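Local coordinates for putative nisin-resistance protein (Streptococcus agalactiae 515, PDB 4Y68) that probably cleaves the lantibiotic nisin as a peptidase of family S41, thereby giving the bacterium resistance to it, at residues G47-G52 with K282-P287; Q56-R61 with V79-R84; G88-I93 with T226-E231; F182-K187 with T254-T259. All coordinates share one frame; numbering follows the deposited sequence.

How the contacts relate
Contacts 1, 3 and 4 gather around the antiparallel sheet built on strand 267-276, their centres 9 to 12 Å apart, whereas contact 2 lies about 16 to 21 Å from them among the N-terminal helices. Along the chain, contact 1 joins the two ends of a span that holds the other three; contact 2 closes before contacts 3 and 4 begin, and the segments of these last two alternate. T255 of contact 4 links the cluster, bonding through its hydroxyl to H90 of contact 3 and N285 of contact 1. Helix 72-87 of contact 2 runs on into segment 88-93. The N-terminal helices thus connect directly to the segment carrying H90, which reaches across to S228 of the probable active site.

Contact 1 of 4, residues G47-G52 with K282-P287; sequences GLYSQG and KYENTP
Y49 presents the hydroxyl edge of its ring to the carboxylate of E284, and the hydrogen bond between them carries the contact. Its OH donates to E284 OE2 at 2.5 Å, and OE2 accepts with its anti lone pair, pointing away from the other oxygen. Ring and carboxylate are nearly coplanar, 10° apart, with OE2 in the ring plane at its edge. E284 arrives from the opposite direction on an extended chain, chi1 (-169°) carrying CG to the far side from the backbone N. One face of the Y49 ring is covered by L48 CB, 3.7 Å above its centre. A water adds a second link: it donates to Y49 OH at 2.6 Å and accepts from N285 ND2 at 3.0 Å, so the phenol oxygen is gripped by both acid and water. Q51 NE2 gives a nearly straight bond (174°) to L48 O at 2.9 Å, and Y49 is also held by a backbone bond to G86. N285 is fixed through OD1 to T255 OG1. This is a polar surface tie between the loop connecting helices 32-46 and 55-66 and the residues just after strand 282-283 of the antiparallel sheet.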
loop_
_atom_site.group_PDB
_atom_site.type_symbol
_atom_site.label_atom_id
_atom_site.label_comp_id
_atom_site.label_asym_id
_atom_site.label_seq_id
_atom_site.Cartn_x
_atom_site.Cartn_y
_atom_site.Cartn_z
ATOM N N GLY A 47 14.381 8.997 4.116
ATOM C CA GLY A 47 13.704 9.525 2.938
ATOM C C GLY A 47 14.565 9.375 1.698
ATOM O O GLY A 47 15.782 9.524 1.773
ATOM N N LEU A 48 13.950 9.085 0.555
ATOM C CA LEU A 48 14.719 8.832 -0.669
ATOM C C LEU A 48 15.535 10.021 -1.167
ATOM O O LEU A 48 16.601 9.825 -1.744
ATOM C CB LEU A 48 13.795 8.376 -1.798
ATOM C CG LEU A 48 13.250 6.956 -1.661
ATOM C CD1 LEU A 48 12.209 6.744 -2.720
ATOM C CD2 LEU A 48 14.386 5.944 -1.827
ATOM N N TYR A 49 15.024 11.232 -0.924
ATOM C CA TYR A 49 15.488 12.458 -1.565
ATOM C C TYR A 49 16.120 13.457 -0.592
ATOM O O TYR A 49 16.452 14.574 -0.973
ATOM C CB TYR A 49 14.315 13.136 -2.285
ATOM C CG TYR A 49 13.568 12.170 -3.150
ATOM C CD1 TYR A 49 12.273 11.788 -2.840
ATOM C CD2 TYR A 49 14.178 11.606 -4.278
ATOM C CE1 TYR A 49 11.585 10.877 -3.646
ATOM C CE2 TYR A 49 13.508 10.697 -5.081
ATOM C CZ TYR A 49 12.211 10.340 -4.758
ATOM O OH TYR A 49 11.557 9.446 -5.546
ATOM N N SER A 50 16.300 13.041 0.654
ATOM C CA SER A 50 16.652 13.971 1.707
ATOM C C SER A 50 18.167 14.091 1.867
ATOM O O SER A 50 18.718 13.785 2.920
ATOM C CB SER A 50 15.996 13.522 3.008
ATOM O OG SER A 50 16.337 12.173 3.285
ATOM N N GLN A 51 18.836 14.506 0.798
ATOM C CA GLN A 51 20.271 14.789 0.849
ATOM C C GLN A 51 20.600 15.860 -0.179
ATOM O O GLN A 51 19.872 16.026 -1.143
ATOM C CB GLN A 51 21.114 13.528 0.591
ATOM C CG GLN A 51 20.807 12.783 -0.717
ATOM C CD GLN A 51 19.622 11.839 -0.577
ATOM O OE1 GLN A 51 19.360 11.312 0.505
ATOM N NE2 GLN A 51 18.894 11.631 -1.669
ATOM N N GLY A 52 21.692 16.587 0.028
ATOM C CA GLY A 52 22.182 17.494 -0.992
ATOM C C GLY A 52 21.817 18.941 -0.751
ATOM O O GLY A 52 21.120 19.267 0.206
ATOM N N LYS A 282 11.117 -1.163 -13.197
ATOM C CA LYS A 282 11.278 -0.257 -12.052
ATOM C C LYS A 282 10.138 0.752 -11.918
ATOM O O LYS A 282 9.592 1.221 -12.909
ATOM C CB LYS A 282 12.605 0.482 -12.140
ATOM C CG LYS A 282 13.812 -0.442 -12.086
ATOM C CD LYS A 282 15.125 0.363 -12.067
ATOM C CE LYS A 282 16.333 -0.532 -12.364
ATOM N NZ LYS A 282 17.653 0.149 -12.119
ATOM N N TYR A 283 9.775 1.063 -10.682
ATOM C CA TYR A 283 8.708 2.024 -10.411
ATOM C C TYR A 283 9.205 2.988 -9.362
ATOM O O TYR A 283 9.869 2.585 -8.405
ATOM C CB TYR A 283 7.409 1.325 -9.940
ATOM C CG TYR A 283 6.916 0.242 -10.898
ATOM C CD1 TYR A 283 5.924 0.504 -11.831
ATOM C CD2 TYR A 283 7.487 -1.009 -10.896
ATOM C CE1 TYR A 283 5.510 -0.460 -12.711
ATOM C CE2 TYR A 283 7.073 -1.979 -11.758
ATOM C CZ TYR A 283 6.085 -1.703 -12.662
ATOM O OH TYR A 283 5.672 -2.694 -13.518
ATOM N N GLU A 284 8.894 4.264 -9.542
ATOM C CA GLU A 284 9.216 5.263 -8.539
ATOM C C GLU A 284 8.119 6.312 -8.546
ATOM O O GLU A 284 8.282 7.382 -9.108
ATOM C CB GLU A 284 10.586 5.886 -8.806
ATOM C CG GLU A 284 11.116 6.734 -7.672
ATOM C CD GLU A 284 12.534 7.247 -7.922
ATOM O OE1 GLU A 284 13.244 6.699 -8.796
ATOM O OE2 GLU A 284 12.944 8.209 -7.235
ATOM N N ASN A 285 6.995 5.987 -7.920
ATOM C CA ASN A 285 5.838 6.865 -7.936
ATOM C C ASN A 285 5.438 7.076 -9.378
ATOM O O ASN A 285 5.200 8.197 -9.829
ATOM C CB ASN A 285 6.142 8.178 -7.219
ATOM C CG ASN A 285 6.231 7.990 -5.709
ATOM O OD1 ASN A 285 5.627 7.063 -5.163
ATOM N ND2 ASN A 285 6.978 8.857 -5.032
ATOM N N THR A 286 5.396 5.966 -10.098
ATOM C CA THR A 286 5.015 5.956 -11.495
ATOM C C THR A 286 3.826 5.018 -11.724
ATOM O O THR A 286 3.763 3.914 -11.164
ATOM C CB THR A 286 6.177 5.515 -12.387
ATOM O OG1 THR A 286 6.468 4.153 -12.120
ATOM C CG2 THR A 286 7.418 6.329 -12.088
ATOM N N PRO A 287 2.877 5.460 -12.555
ATOM C CA PRO A 287 1.660 4.683 -12.781
ATOM C C PRO A 287 1.938 3.307 -13.394
ATOM O O PRO A 287 2.900 3.117 -14.131
ATOM C CB PRO A 287 0.857 5.577 -13.742
ATOM C CG PRO A 287 1.311 6.977 -13.407
ATOM C CD PRO A 287 2.793 6.809 -13.143
HETATM O O HOH W 1 9.243 10.391 -6.302
#

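Contact 2 of 4, residues Q56-R61 with V79-R84; sequences QIIRQR and VQEAVR
R61 leaves its helix with CG trans to the backbone N and then bends at chi3 (62°), which swings the guanidinium round to E81; the acid answers with a chain extended all the way from its own helix. The two helices, 55-66 and 72-87, form an antiparallel helical hairpin, the short segments running at 156° with their axes 9.0 Å apart. The long side chains meet at about a right angle in a salt bridge. R61 NH2 sits between both carboxylate oxygens. Its better-aligned bond goes to E81 OE1 at 2.8 Å, coming from the syn side but 23° out of the carboxylate plane, and a weak one goes to OE2; a further weak, long bond joins R61 NE to OE1. The acid lies at the edge of the guanidinium, while one face of that group rests over I57 O and I58 CA of its own helix.

Next to the ion pair the contact is apolar. I58 CG2 packs on the backbone of A82 at its CA, 3.8 Å away, and on the A82 methyl CB at 4.1 Å. I58 CG1 also lies 4.0 Å from E81 OE2, alongside the carboxylate. A82 touches L40 of helix 32-46, and R59, turned away from this interface, makes salt bridges to D41 and E44 of that same helix, which thus joins the pair as a third partner. Finally, one water donates to both I58 O and E81 OE1, each 2.7 Å from its oxygen.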
loop_
_atom_site.group_PDB
_atom_site.type_symbol
_atom_site.label_atom_id
_atom_site.label_comp_id
_atom_site.label_asym_id
_atom_site.label_seq_id
_atom_site.Cartn_x
_atom_site.Cartn_y
_atom_site.Cartn_z
ATOM N N GLN A 56 19.234 20.537 2.446
ATOM C CA GLN A 56 19.538 21.491 3.521
ATOM C C GLN A 56 19.244 22.804 2.878
ATOM O O GLN A 56 19.385 22.899 1.691
ATOM C CB GLN A 56 20.975 21.400 3.986
ATOM C CG GLN A 56 21.936 21.592 2.877
ATOM C CD GLN A 56 22.751 20.354 2.638
ATOM O OE1 GLN A 56 22.590 19.353 3.355
ATOM N NE2 GLN A 56 23.646 20.403 1.631
ATOM N N ILE A 57 18.830 23.809 3.617
ATOM C CA ILE A 57 18.202 25.013 3.009
ATOM C C ILE A 57 16.750 24.855 3.285
ATOM O O ILE A 57 16.195 25.621 4.064
ATOM C CB ILE A 57 18.370 25.215 1.462
ATOM C CG1 ILE A 57 19.803 25.594 1.067
ATOM C CG2 ILE A 57 17.406 26.305 0.948
ATOM C CD1 ILE A 57 20.022 25.585 -0.450
ATOM N N ILE A 58 16.130 23.847 2.656
ATOM C CA ILE A 58 14.762 23.502 3.030
ATOM C C ILE A 58 14.764 23.093 4.496
ATOM O O ILE A 58 13.963 23.595 5.289
ATOM C CB ILE A 58 14.167 22.384 2.164
ATOM C CG1 ILE A 58 13.823 22.918 0.775
ATOM C CG2 ILE A 58 12.898 21.847 2.804
ATOM C CD1 ILE A 58 13.488 21.800 -0.245
ATOM N N ARG A 59 15.703 22.228 4.866
ATOM C CA ARG A 59 15.782 21.772 6.242
ATOM C C ARG A 59 16.182 22.920 7.177
ATOM O O ARG A 59 15.585 23.101 8.246
ATOM C CB ARG A 59 16.770 20.610 6.391
ATOM C CG ARG A 59 17.169 20.393 7.842
ATOM C CD ARG A 59 17.875 19.070 8.120
ATOM N NE ARG A 59 17.676 18.670 9.515
ATOM C CZ ARG A 59 18.053 17.495 10.021
ATOM N NH1 ARG A 59 18.680 16.609 9.258
ATOM N NH2 ARG A 59 17.807 17.202 11.289
ATOM N N GLN A 60 17.193 23.687 6.778
ATOM C CA GLN A 60 17.625 24.841 7.565
ATOM C C GLN A 60 16.473 25.821 7.732
ATOM O O GLN A 60 16.207 26.296 8.834
ATOM C CB GLN A 60 18.838 25.526 6.914
ATOM C CG GLN A 60 19.178 26.913 7.474
ATOM C CD GLN A 60 18.448 28.059 6.750
ATOM O OE1 GLN A 60 18.013 27.923 5.587
ATOM N NE2 GLN A 60 18.312 29.193 7.438
ATOM N N ARG A 61 15.765 26.102 6.642
ATOM C CA ARG A 61 14.642 27.028 6.713
ATOM C C ARG A 61 13.573 26.506 7.668
ATOM O O ARG A 61 12.901 27.270 8.372
ATOM C CB ARG A 61 14.034 27.259 5.331
ATOM C CG ARG A 61 12.828 28.184 5.385
ATOM C CD ARG A 61 12.422 28.704 4.002
ATOM N NE ARG A 61 12.035 27.629 3.096
ATOM C CZ ARG A 61 12.734 27.261 2.030
ATOM N NH1 ARG A 61 13.855 27.893 1.715
ATOM N NH2 ARG A 61 12.305 26.267 1.270
ATOM N N VAL A 79 7.176 21.578 9.059
ATOM C CA VAL A 79 8.068 20.605 8.388
ATOM C C VAL A 79 7.469 19.961 7.130
ATOM O O VAL A 79 8.083 19.095 6.509
ATOM C CB VAL A 79 8.486 19.476 9.355
ATOM C CG1 VAL A 79 9.171 20.062 10.604
ATOM C CG2 VAL A 79 7.279 18.631 9.745
ATOM N N GLN A 80 6.252 20.364 6.779
ATOM C CA GLN A 80 5.544 19.818 5.632
ATOM C C GLN A 80 6.356 19.889 4.331
ATOM O O GLN A 80 6.400 18.910 3.564
ATOM C CB GLN A 80 4.220 20.550 5.472
ATOM C CG GLN A 80 3.288 20.023 4.389
ATOM C CD GLN A 80 1.887 20.668 4.488
ATOM O OE1 GLN A 80 1.719 21.724 5.114
ATOM N NE2 GLN A 80 0.882 20.021 3.894
ATOM N N GLU A 81 6.993 21.034 4.075
ATOM C CA GLU A 81 7.785 21.193 2.847
ATOM C C GLU A 81 8.943 20.193 2.858
ATOM O O GLU A 81 9.251 19.561 1.854
ATOM C CB GLU A 81 8.307 22.635 2.698
ATOM C CG GLU A 81 9.176 22.851 1.461
ATOM C CD GLU A 81 9.907 24.208 1.411
ATOM O OE1 GLU A 81 10.176 24.842 2.463
ATOM O OE2 GLU A 81 10.228 24.629 0.281
ATOM N N ALA A 82 9.566 20.048 4.016
ATOM C CA ALA A 82 10.691 19.145 4.192
ATOM C C ALA A 82 10.267 17.694 3.972
ATOM O O ALA A 82 10.972 16.931 3.335
ATOM C CB ALA A 82 11.293 19.324 5.594
ATOM N N VAL A 83 9.113 17.320 4.510
ATOM C CA VAL A 83 8.606 15.967 4.323
ATOM C C VAL A 83 8.314 15.714 2.856
ATOM O O VAL A 83 8.732 14.704 2.295
ATOM C CB VAL A 83 7.337 15.712 5.168
ATOM C CG1 VAL A 83 6.712 14.372 4.817
ATOM C CG2 VAL A 83 7.683 15.736 6.649
ATOM N N ARG A 84 7.604 16.644 2.233
ATOM C CA ARG A 84 7.245 16.518 0.826
ATOM C C ARG A 84 8.487 16.485 -0.066
ATOM O O ARG A 84 8.519 15.753 -1.046
ATOM C CB ARG A 84 6.313 17.668 0.410
ATOM C CG ARG A 84 6.053 17.774 -1.092
ATOM C CD ARG A 84 5.579 16.446 -1.677
ATOM N NE ARG A 84 5.266 16.513 -3.102
ATOM C CZ ARG A 84 6.137 16.251 -4.073
ATOM N NH1 ARG A 84 7.387 15.927 -3.769
ATOM N NH2 ARG A 84 5.768 16.323 -5.347
HETATM O O HOH W 2 11.378 24.069 4.724
#

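Contact 3 of 4, residues G88-I93 with T226-E231; sequences GKHSQI and TASSAE
H90 sits in a type I turn from G88 to S91, facing S228, which occupies the N-cap position of helix 229-235 with a positive phi (68°), their CA atoms 8.3 Å apart. The contact is a single hydrogen bond: H90 NE2 and S228 OG are 2.7 Å apart, and the serine oxygen lies in the ring plane at the imidazole edge. The bond is short but bent (136°), and either atom could be the donor. With its CG swung beside the carbonyl carbon (chi1 -163°), the histidine reaches out of the turn to this oxygen. The other ring nitrogen, ND1, is bonded to T255 OG1, so the imidazole is held at both ends, its rotation fixed. S228 OG caps nothing in its own helix; instead the backbone N of S228 donates to E231 OE1 at 2.7 Å, which uses its anti lone pair. E231 is anchored through Y253 N, T250 OG1 and G252 N, and thereby positions the serine as a second-shell residue. This serine at a helix start, bonded to a histidine distant in sequence, is consistent with a catalytic serine-histidine pair, as in tricorn-type members of family S41, rather than the serine-lysine dyad of C-terminal processing peptidases.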
loop_
_atom_site.group_PDB
_atom_site.type_symbol
_atom_site.label_atom_id
_atom_site.label_comp_id
_atom_site.label_asym_id
_atom_site.label_seq_id
_atom_site.Cartn_x
_atom_site.Cartn_y
_atom_site.Cartn_z
ATOM N N GLY A 88 9.014 12.900 -0.978
ATOM C CA GLY A 88 8.277 12.883 -2.234
ATOM C C GLY A 88 6.785 12.833 -2.007
ATOM O O GLY A 88 6.316 12.882 -0.853
ATOM N N LYS A 89 6.028 12.732 -3.097
ATOM C CA LYS A 89 4.573 12.892 -3.040
ATOM C C LYS A 89 3.831 11.762 -2.310
ATOM O O LYS A 89 2.642 11.872 -2.063
ATOM C CB LYS A 89 4.005 13.027 -4.452
ATOM C CG LYS A 89 3.948 11.747 -5.236
ATOM C CD LYS A 89 3.453 12.008 -6.660
ATOM C CE LYS A 89 2.549 10.883 -7.158
ATOM N NZ LYS A 89 2.834 10.407 -8.580
ATOM N N HIS A 90 4.521 10.675 -1.987
ATOM C CA HIS A 90 3.887 9.568 -1.285
ATOM C C HIS A 90 4.106 9.739 0.225
ATOM O O HIS A 90 3.571 8.981 1.036
ATOM C CB HIS A 90 4.446 8.233 -1.794
ATOM C CG HIS A 90 3.605 7.037 -1.459
ATOM N ND1 HIS A 90 4.078 5.744 -1.569
ATOM C CD2 HIS A 90 2.319 6.931 -1.043
ATOM C CE1 HIS A 90 3.127 4.898 -1.218
ATOM N NE2 HIS A 90 2.048 5.593 -0.890
ATOM N N SER A 91 4.883 10.752 0.600
ATOM C CA SER A 91 5.161 10.989 2.011
ATOM C C SER A 91 4.214 12.021 2.607
ATOM O O SER A 91 3.753 12.909 1.902
ATOM C CB SER A 91 6.605 11.437 2.203
ATOM O OG SER A 91 7.530 10.412 1.864
ATOM N N GLN A 92 3.935 11.912 3.909
ATOM C CA GLN A 92 3.159 12.943 4.612
ATOM C C GLN A 92 3.136 12.731 6.117
ATOM O O GLN A 92 3.552 11.685 6.618
ATOM C CB GLN A 92 1.717 12.988 4.092
ATOM C CG GLN A 92 0.982 11.668 4.184
ATOM C CD GLN A 92 -0.368 11.705 3.487
ATOM O OE1 GLN A 92 -0.981 12.759 3.386
ATOM N NE2 GLN A 92 -0.828 10.552 2.993
ATOM N N ILE A 93 2.657 13.745 6.829
ATOM C CA ILE A 93 2.425 13.683 8.261
ATOM C C ILE A 93 0.914 13.684 8.500
ATOM O O ILE A 93 0.208 14.608 8.106
ATOM C CB ILE A 93 3.083 14.869 9.030
ATOM C CG1 ILE A 93 2.725 16.215 8.380
ATOM C CG2 ILE A 93 4.583 14.743 9.062
ATOM C CD1 ILE A 93 3.833 16.828 7.469
ATOM N N THR A 226 -6.606 3.759 -8.165
ATOM C CA THR A 226 -5.881 2.607 -7.602
ATOM C C THR A 226 -4.494 3.012 -7.139
ATOM O O THR A 226 -3.667 3.373 -7.963
ATOM C CB THR A 226 -5.757 1.474 -8.639
ATOM O OG1 THR A 226 -7.068 1.085 -9.051
ATOM C CG2 THR A 226 -5.007 0.258 -8.033
ATOM N N ALA A 227 -4.213 2.933 -5.844
ATOM C CA ALA A 227 -2.960 3.505 -5.347
ATOM C C ALA A 227 -2.266 2.715 -4.241
ATOM O O ALA A 227 -2.900 2.024 -3.453
ATOM C CB ALA A 227 -3.212 4.943 -4.838
ATOM N N SER A 228 -0.950 2.860 -4.183
ATOM C CA SER A 228 -0.199 2.547 -2.975
ATOM C C SER A 228 -0.208 1.039 -2.698
ATOM O O SER A 228 0.207 0.262 -3.556
ATOM C CB SER A 228 -0.766 3.343 -1.793
ATOM O OG SER A 228 0.236 3.571 -0.812
ATOM N N SER A 229 -0.690 0.628 -1.527
ATOM C CA SER A 229 -0.780 -0.798 -1.194
ATOM C C SER A 229 -1.484 -1.574 -2.303
ATOM O O SER A 229 -1.140 -2.725 -2.608
ATOM C CB SER A 229 -1.533 -1.000 0.121
ATOM O OG SER A 229 -0.723 -0.760 1.259
ATOM N N ALA A 230 -2.494 -0.938 -2.881
ATOM C CA ALA A 230 -3.269 -1.524 -3.955
ATOM C C ALA A 230 -2.397 -1.678 -5.184
ATOM O O ALA A 230 -2.503 -2.667 -5.899
ATOM C CB ALA A 230 -4.501 -0.659 -4.266
ATOM N N GLU A 231 -1.542 -0.686 -5.441
ATOM C CA GLU A 231 -0.625 -0.794 -6.569
ATOM C C GLU A 231 0.411 -1.911 -6.324
ATOM O O GLU A 231 0.700 -2.682 -7.222
ATOM C CB GLU A 231 0.066 0.529 -6.826
ATOM C CG GLU A 231 -0.823 1.545 -7.475
ATOM C CD GLU A 231 -0.139 2.862 -7.622
ATOM O OE1 GLU A 231 0.126 3.514 -6.577
ATOM O OE2 GLU A 231 0.164 3.225 -8.776
#

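Contact 4 of 4, residues F182-K187 with T254-T259; sequences FHYTDK and TTVNET
V256 fits against two aromatic residues of strand 180-185, F182 and Y184, and makes the whole contact through its two methyl groups. CG2 does most of the touching: it lies 3.8 Å from Y184 CB and 4.0 Å from Y184 CG, and it also meets F182 CE2 at 4.0 Å. The second methyl, CG1, reaches Y184 CD2 at 4.1 Å. Both rings are approached at a slant. F182 and Y184, two residues apart on the strand, point to the same side, toward the valine, and H183 between them points away. On that side each aromatic has its CG between the backbone N and the carbonyl carbon (chi1 57° for F182, 63° for Y184), which sets each ring within reach of CG2.

Further out, F182 packs against M232 of helix 229-235 and Y184 leans on K192 and I194 of strand 191-195, while both strands of the contact pair with the long strand 267-276 in one antiparallel sheet. Beside V256, N257 ND2 is bonded to H90 O and N257 OD1 to T271. At the far end, D186 and E258 would oppose each other as like charges, their OD2 and OE2 6.4 Å apart, but R46 makes a salt bridge to each and bridges them.

No hydrogen bond crosses between the two segments, so their direct contact is nondirectional apolar packing, while directional hydrogen bonds and strand pairing lie around it.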
loop_
_atom_site.group_PDB
_atom_site.type_symbol
_atom_site.label_atom_id
_atom_site.label_comp_id
_atom_site.label_asym_id
_atom_site.label_seq_id
_atom_site.Cartn_x
_atom_site.Cartn_y
_atom_site.Cartn_z
ATOM N N PHE A 182 7.405 -8.551 -4.739
ATOM C CA PHE A 182 8.083 -7.450 -5.427
ATOM C C PHE A 182 9.389 -7.156 -4.676
ATOM O O PHE A 182 9.600 -7.691 -3.597
ATOM C CB PHE A 182 7.191 -6.187 -5.529
ATOM C CG PHE A 182 6.707 -5.676 -4.197
ATOM C CD1 PHE A 182 5.516 -6.129 -3.654
ATOM C CD2 PHE A 182 7.448 -4.761 -3.481
ATOM C CE1 PHE A 182 5.075 -5.671 -2.421
ATOM C CE2 PHE A 182 7.004 -4.295 -2.250
ATOM C CZ PHE A 182 5.827 -4.749 -1.718
ATOM N N HIS A 183 10.267 -6.336 -5.258
ATOM C CA HIS A 183 11.498 -5.880 -4.569
ATOM C C HIS A 183 11.447 -4.394 -4.219
ATOM O O HIS A 183 10.666 -3.633 -4.785
ATOM C CB HIS A 183 12.737 -6.115 -5.435
ATOM C CG HIS A 183 12.782 -7.462 -6.073
ATOM N ND1 HIS A 183 13.269 -8.577 -5.426
ATOM C CD2 HIS A 183 12.426 -7.869 -7.312
ATOM C CE1 HIS A 183 13.201 -9.616 -6.237
ATOM N NE2 HIS A 183 12.693 -9.213 -7.389
ATOM N N TYR A 184 12.302 -3.964 -3.302
ATOM C CA TYR A 184 12.416 -2.539 -3.056
ATOM C C TYR A 184 13.833 -2.207 -2.581
ATOM O O TYR A 184 14.478 -2.999 -1.891
ATOM C CB TYR A 184 11.340 -2.065 -2.056
ATOM C CG TYR A 184 11.430 -2.674 -0.681
ATOM C CD1 TYR A 184 11.087 -4.010 -0.460
ATOM C CD2 TYR A 184 11.848 -1.916 0.405
ATOM C CE1 TYR A 184 11.170 -4.575 0.822
ATOM C CE2 TYR A 184 11.936 -2.461 1.674
ATOM C CZ TYR A 184 11.603 -3.790 1.880
ATOM O OH TYR A 184 11.690 -4.315 3.145
ATOM N N THR A 185 14.322 -1.039 -2.980
ATOM C CA THR A 185 15.682 -0.610 -2.649
ATOM C C THR A 185 15.686 0.729 -1.920
ATOM O O THR A 185 14.997 1.645 -2.354
ATOM C CB THR A 185 16.531 -0.483 -3.935
ATOM O OG1 THR A 185 16.481 -1.720 -4.649
ATOM C CG2 THR A 185 17.997 -0.088 -3.616
ATOM N N ASP A 186 16.455 0.859 -0.836
ATOM C CA ASP A 186 16.451 2.124 -0.082
ATOM C C ASP A 186 17.508 3.121 -0.579
ATOM O O ASP A 186 18.231 2.846 -1.528
ATOM C CB ASP A 186 16.626 1.876 1.427
ATOM C CG ASP A 186 18.005 1.346 1.819
ATOM O OD1 ASP A 186 18.987 1.401 1.041
ATOM O OD2 ASP A 186 18.102 0.877 2.971
ATOM N N LYS A 187 17.598 4.276 0.067
ATOM C CA LYS A 187 18.547 5.312 -0.368
ATOM C C LYS A 187 20.002 4.861 -0.227
ATOM O O LYS A 187 20.877 5.400 -0.896
ATOM C CB LYS A 187 18.329 6.616 0.418
ATOM C CG LYS A 187 18.681 6.493 1.885
ATOM C CD LYS A 187 18.219 7.707 2.717
ATOM C CE LYS A 187 18.876 8.996 2.264
ATOM N NZ LYS A 187 18.287 10.188 2.990
ATOM N N THR A 254 3.783 4.124 -6.461
ATOM C CA THR A 254 4.561 2.911 -6.387
ATOM C C THR A 254 5.885 3.236 -5.701
ATOM O O THR A 254 6.932 3.327 -6.336
ATOM C CB THR A 254 4.784 2.281 -7.790
ATOM O OG1 THR A 254 5.052 3.316 -8.752
ATOM C CG2 THR A 254 3.522 1.524 -8.237
ATOM N N THR A 255 5.814 3.446 -4.388
ATOM C CA THR A 255 6.999 3.434 -3.548
ATOM C C THR A 255 6.638 2.822 -2.211
ATOM O O THR A 255 5.489 2.914 -1.757
ATOM C CB THR A 255 7.606 4.840 -3.336
ATOM O OG1 THR A 255 6.565 5.785 -3.028
ATOM C CG2 THR A 255 8.348 5.287 -4.588
ATOM N N VAL A 256 7.618 2.187 -1.580
ATOM C CA VAL A 256 7.420 1.678 -0.231
ATOM C C VAL A 256 7.561 2.800 0.815
ATOM O O VAL A 256 8.499 3.609 0.768
ATOM C CB VAL A 256 8.409 0.532 0.049
ATOM C CG1 VAL A 256 8.514 0.254 1.553
ATOM C CG2 VAL A 256 7.987 -0.724 -0.727
ATOM N N ASN A 257 6.613 2.881 1.740
ATOM C CA ASN A 257 6.748 3.767 2.895
ATOM C C ASN A 257 7.031 3.016 4.184
ATOM O O ASN A 257 6.673 1.841 4.331
ATOM C CB ASN A 257 5.485 4.602 3.114
ATOM C CG ASN A 257 5.253 5.616 2.014
ATOM O OD1 ASN A 257 6.152 5.917 1.224
ATOM N ND2 ASN A 257 4.028 6.145 1.953
ATOM N N GLU A 258 7.674 3.710 5.112
ATOM C CA GLU A 258 7.786 3.239 6.483
ATOM C C GLU A 258 7.061 4.274 7.330
ATOM O O GLU A 258 7.086 5.466 7.009
ATOM C CB GLU A 258 9.246 3.068 6.904
ATOM C CG GLU A 258 10.051 2.148 5.963
ATOM C CD GLU A 258 11.558 2.107 6.270
ATOM O OE1 GLU A 258 12.019 2.856 7.152
ATOM O OE2 GLU A 258 12.291 1.323 5.616
ATOM N N THR A 259 6.375 3.831 8.380
ATOM C CA THR A 259 5.528 4.744 9.124
ATOM C C THR A 259 6.011 4.833 10.558
ATOM O O THR A 259 6.240 3.813 11.204
ATOM C CB THR A 259 4.048 4.305 9.072
ATOM O OG1 THR A 259 3.585 4.361 7.714
ATOM C CG2 THR A 259 3.182 5.229 9.926
#